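Local coordinates for putative large adhesion protein (Lap) involved in biofilm formation (Marinobacter hydrocarbonoclasticus ATCC 49840, PDB 6M8M), which binds glucose through calcium with its PA14 domain and, as part of a large RTX adhesin, is thought to take part in biofilm formation, at residues R134-Y139 with Y179-G184. Residues are numbered along the deposited sequence; the frame is centred on the assembly and turned at random.
Sequences RADDGY and YWDQGG. With CA (calcium ion), chain E; CA (calcium ion), chain D; BGC (beta-D-glucopyranose), chain B.
Asp136 and Asp137, joined by a cis peptide bond, meet Asp181 and Gly183 around one calcium ion: the DcisD motif of the PA14 beta-sandwich, here holding beta-D-glucopyranose. Asp137 can be followed outward. Its CB lies against Trp180, 3.3 Å from Trp180 O. A chi1 of -75° puts CG beside the backbone N, and chi2 of -79° turns the carboxylate so that OD1 meets the glucose and OD2 the calcium. Asp137 OD1 lies 2.6 Å from glucose O1. OD2 binds the calcium and also accepts the N-H of Gln182, which arrives from above the carboxylate plane, at 2.9 Å from Gln182 N to Asp137 OD2. Asp136 works similarly, OD1 on the metal and OD2 beside glucose O2; both sugar hydroxyls bind the ion directly, and Ala185 O adds another ligand.

In the adjoining backbone, a classic beta bulge sets Asp137 and Gly138 opposite the single residue Trp180, evidenced by hydrogen bonds from Asp137 N to Trp180 O and from Trp180 N to Gly138 O. Gly138 CA sits 3.6 Å from the centroid of the Trp180 six-membered ring, only 9° off its normal, a CH-pi contact. Trp180 NE1 is hydrogen-bonded to Asn154 OD1. The Tyr179 hydroxyl donates to Asp136 O, the carbonyl of the cis peptide, which meets the phenol at the ring edge, 2.7 Å from Tyr179 OH.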
loop_
_atom_site.group_PDB
_atom_site.type_symbol
_atom_site.label_atom_id
_atom_site.label_comp_id
_atom_site.label_asym_id
_atom_site.label_seq_id
_atom_site.Cartn_x
_atom_site.Cartn_y
_atom_site.Cartn_z
ATOM N N ARG A 134 -3.222 8.601 -4.537
ATOM C CA ARG A 134 -2.404 8.959 -5.681
ATOM C C ARG A 134 -1.328 7.883 -5.805
ATOM O O ARG A 134 -0.579 7.639 -4.847
ATOM C CB ARG A 134 -1.759 10.329 -5.521
ATOM C CG ARG A 134 -0.920 10.713 -6.745
ATOM C CD ARG A 134 -0.494 12.166 -6.681
ATOM N NE ARG A 134 0.263 12.591 -7.854
ATOM C CZ ARG A 134 -0.279 12.950 -9.005
ATOM N NH1 ARG A 134 -1.585 12.929 -9.179
ATOM N NH2 ARG A 134 0.512 13.330 -9.999
ATOM N N ALA A 135 -1.258 7.216 -6.952
ATOM C CA ALA A 135 -0.324 6.110 -7.092
ATOM C C ALA A 135 0.153 5.952 -8.527
ATOM O O ALA A 135 -0.537 6.314 -9.489
ATOM C CB ALA A 135 -0.979 4.792 -6.631
ATOM N N ASP A 136 1.345 5.365 -8.635
ATOM C CA ASP A 136 1.927 4.794 -9.857
ATOM C C ASP A 136 2.621 3.556 -9.303
ATOM O O ASP A 136 3.573 3.713 -8.540
ATOM C CB ASP A 136 2.922 5.785 -10.460
ATOM C CG ASP A 136 3.768 5.193 -11.568
ATOM O OD1 ASP A 136 3.877 3.956 -11.666
ATOM O OD2 ASP A 136 4.366 6.003 -12.322
ATOM N N ASP A 137 2.156 2.334 -9.576
ATOM C CA ASP A 137 1.134 1.954 -10.528
ATOM C C ASP A 137 -0.206 1.712 -9.851
ATOM O O ASP A 137 -0.906 2.678 -9.547
ATOM C CB ASP A 137 1.624 0.732 -11.315
ATOM C CG ASP A 137 2.664 1.122 -12.341
ATOM O OD1 ASP A 137 2.259 1.632 -13.416
ATOM O OD2 ASP A 137 3.885 0.994 -12.046
ATOM N N GLY A 138 -0.593 0.458 -9.657
ATOM C CA GLY A 138 -1.914 0.120 -9.179
ATOM C C GLY A 138 -1.976 -0.238 -7.706
ATOM O O GLY A 138 -0.969 -0.357 -7.019
ATOM N N TYR A 139 -3.209 -0.435 -7.250
ATOM C CA TYR A 139 -3.441 -0.728 -5.845
ATOM C C TYR A 139 -4.877 -1.184 -5.636
ATOM O O TYR A 139 -5.759 -0.962 -6.473
ATOM C CB TYR A 139 -3.190 0.495 -4.935
ATOM C CG TYR A 139 -4.054 1.658 -5.341
ATOM C CD1 TYR A 139 -3.656 2.494 -6.365
ATOM C CD2 TYR A 139 -5.304 1.880 -4.771
ATOM C CE1 TYR A 139 -4.447 3.528 -6.802
ATOM C CE2 TYR A 139 -6.126 2.923 -5.219
ATOM C CZ TYR A 139 -5.683 3.737 -6.241
ATOM O OH TYR A 139 -6.488 4.770 -6.699
ATOM N N TYR A 179 -0.263 -2.785 -3.395
ATOM C CA TYR A 179 0.225 -1.739 -4.287
ATOM C C TYR A 179 1.368 -2.347 -5.084
ATOM O O TYR A 179 2.103 -3.198 -4.562
ATOM C CB TYR A 179 0.710 -0.489 -3.481
ATOM C CG TYR A 179 1.718 0.320 -4.242
ATOM C CD1 TYR A 179 1.331 1.260 -5.182
ATOM C CD2 TYR A 179 3.070 0.073 -4.087
ATOM C CE1 TYR A 179 2.266 1.953 -5.933
ATOM C CE2 TYR A 179 4.009 0.744 -4.832
ATOM C CZ TYR A 179 3.606 1.671 -5.763
ATOM O OH TYR A 179 4.572 2.283 -6.504
ATOM N N TRP A 180 1.546 -1.906 -6.329
ATOM C CA TRP A 180 2.714 -2.349 -7.081
ATOM C C TRP A 180 3.274 -1.267 -7.978
ATOM O O TRP A 180 2.587 -0.314 -8.375
ATOM C CB TRP A 180 2.406 -3.593 -7.913
ATOM C CG TRP A 180 1.534 -3.371 -9.111
ATOM C CD1 TRP A 180 1.940 -3.121 -10.376
ATOM C CD2 TRP A 180 0.105 -3.421 -9.152
ATOM N NE1 TRP A 180 0.860 -3.002 -11.209
ATOM C CE2 TRP A 180 -0.281 -3.185 -10.483
ATOM C CE3 TRP A 180 -0.889 -3.637 -8.187
ATOM C CZ2 TRP A 180 -1.617 -3.181 -10.889
ATOM C CZ3 TRP A 180 -2.216 -3.634 -8.589
ATOM C CH2 TRP A 180 -2.566 -3.405 -9.929
ATOM N N ASP A 181 4.551 -1.467 -8.295
ATOM C CA ASP A 181 5.242 -0.761 -9.359
ATOM C C ASP A 181 5.642 -1.773 -10.426
ATOM O O ASP A 181 6.364 -2.736 -10.135
ATOM C CB ASP A 181 6.496 -0.049 -8.841
ATOM C CG ASP A 181 7.277 0.586 -9.965
ATOM O OD1 ASP A 181 6.619 1.128 -10.869
ATOM O OD2 ASP A 181 8.527 0.517 -9.960
ATOM N N GLN A 182 5.170 -1.560 -11.656
ATOM C CA GLN A 182 5.593 -2.364 -12.798
ATOM C C GLN A 182 6.957 -1.948 -13.322
ATOM O O GLN A 182 7.550 -2.681 -14.128
ATOM C CB GLN A 182 4.570 -2.253 -13.939
ATOM C CG GLN A 182 4.448 -0.887 -14.595
ATOM C CD GLN A 182 5.079 -0.767 -15.973
ATOM O OE1 GLN A 182 5.280 -1.744 -16.711
ATOM N NE2 GLN A 182 5.375 0.461 -16.342
ATOM N N GLY A 183 7.463 -0.804 -12.891
ATOM C CA GLY A 183 8.713 -0.247 -13.367
ATOM C C GLY A 183 8.555 1.239 -13.606
ATOM O O GLY A 183 7.451 1.773 -13.690
ATOM N N GLY A 184 9.675 1.912 -13.733
ATOM C CA GLY A 184 9.686 3.341 -14.053
ATOM C C GLY A 184 9.611 4.190 -12.792
ATOM O O GLY A 184 10.443 4.053 -11.895
HETATM CA CA CA E . 5.660 2.629 -12.339
HETATM CA CA CA D . 7.708 -4.798 -15.115
HETATM C C2 BGC B . 5.483 4.507 -15.162
HETATM C C3 BGC B . 5.249 5.823 -15.829
HETATM C C4 BGC B . 4.598 5.636 -17.177
HETATM C C5 BGC B . 3.321 4.820 -17.034
HETATM C C6 BGC B . 2.625 4.545 -18.330
HETATM C C1 BGC B . 4.179 3.734 -15.064
HETATM O O1 BGC B . 4.398 2.511 -14.511
HETATM O O2 BGC B . 5.991 4.627 -13.826
HETATM O O3 BGC B . 6.498 6.536 -15.971
HETATM O O4 BGC B . 4.229 6.904 -17.716
HETATM O O5 BGC B . 3.625 3.530 -16.412
HETATM O O6 BGC B . 3.460 3.867 -19.234
HETATM O O HOH W 1 7.416 -3.342 -17.081
#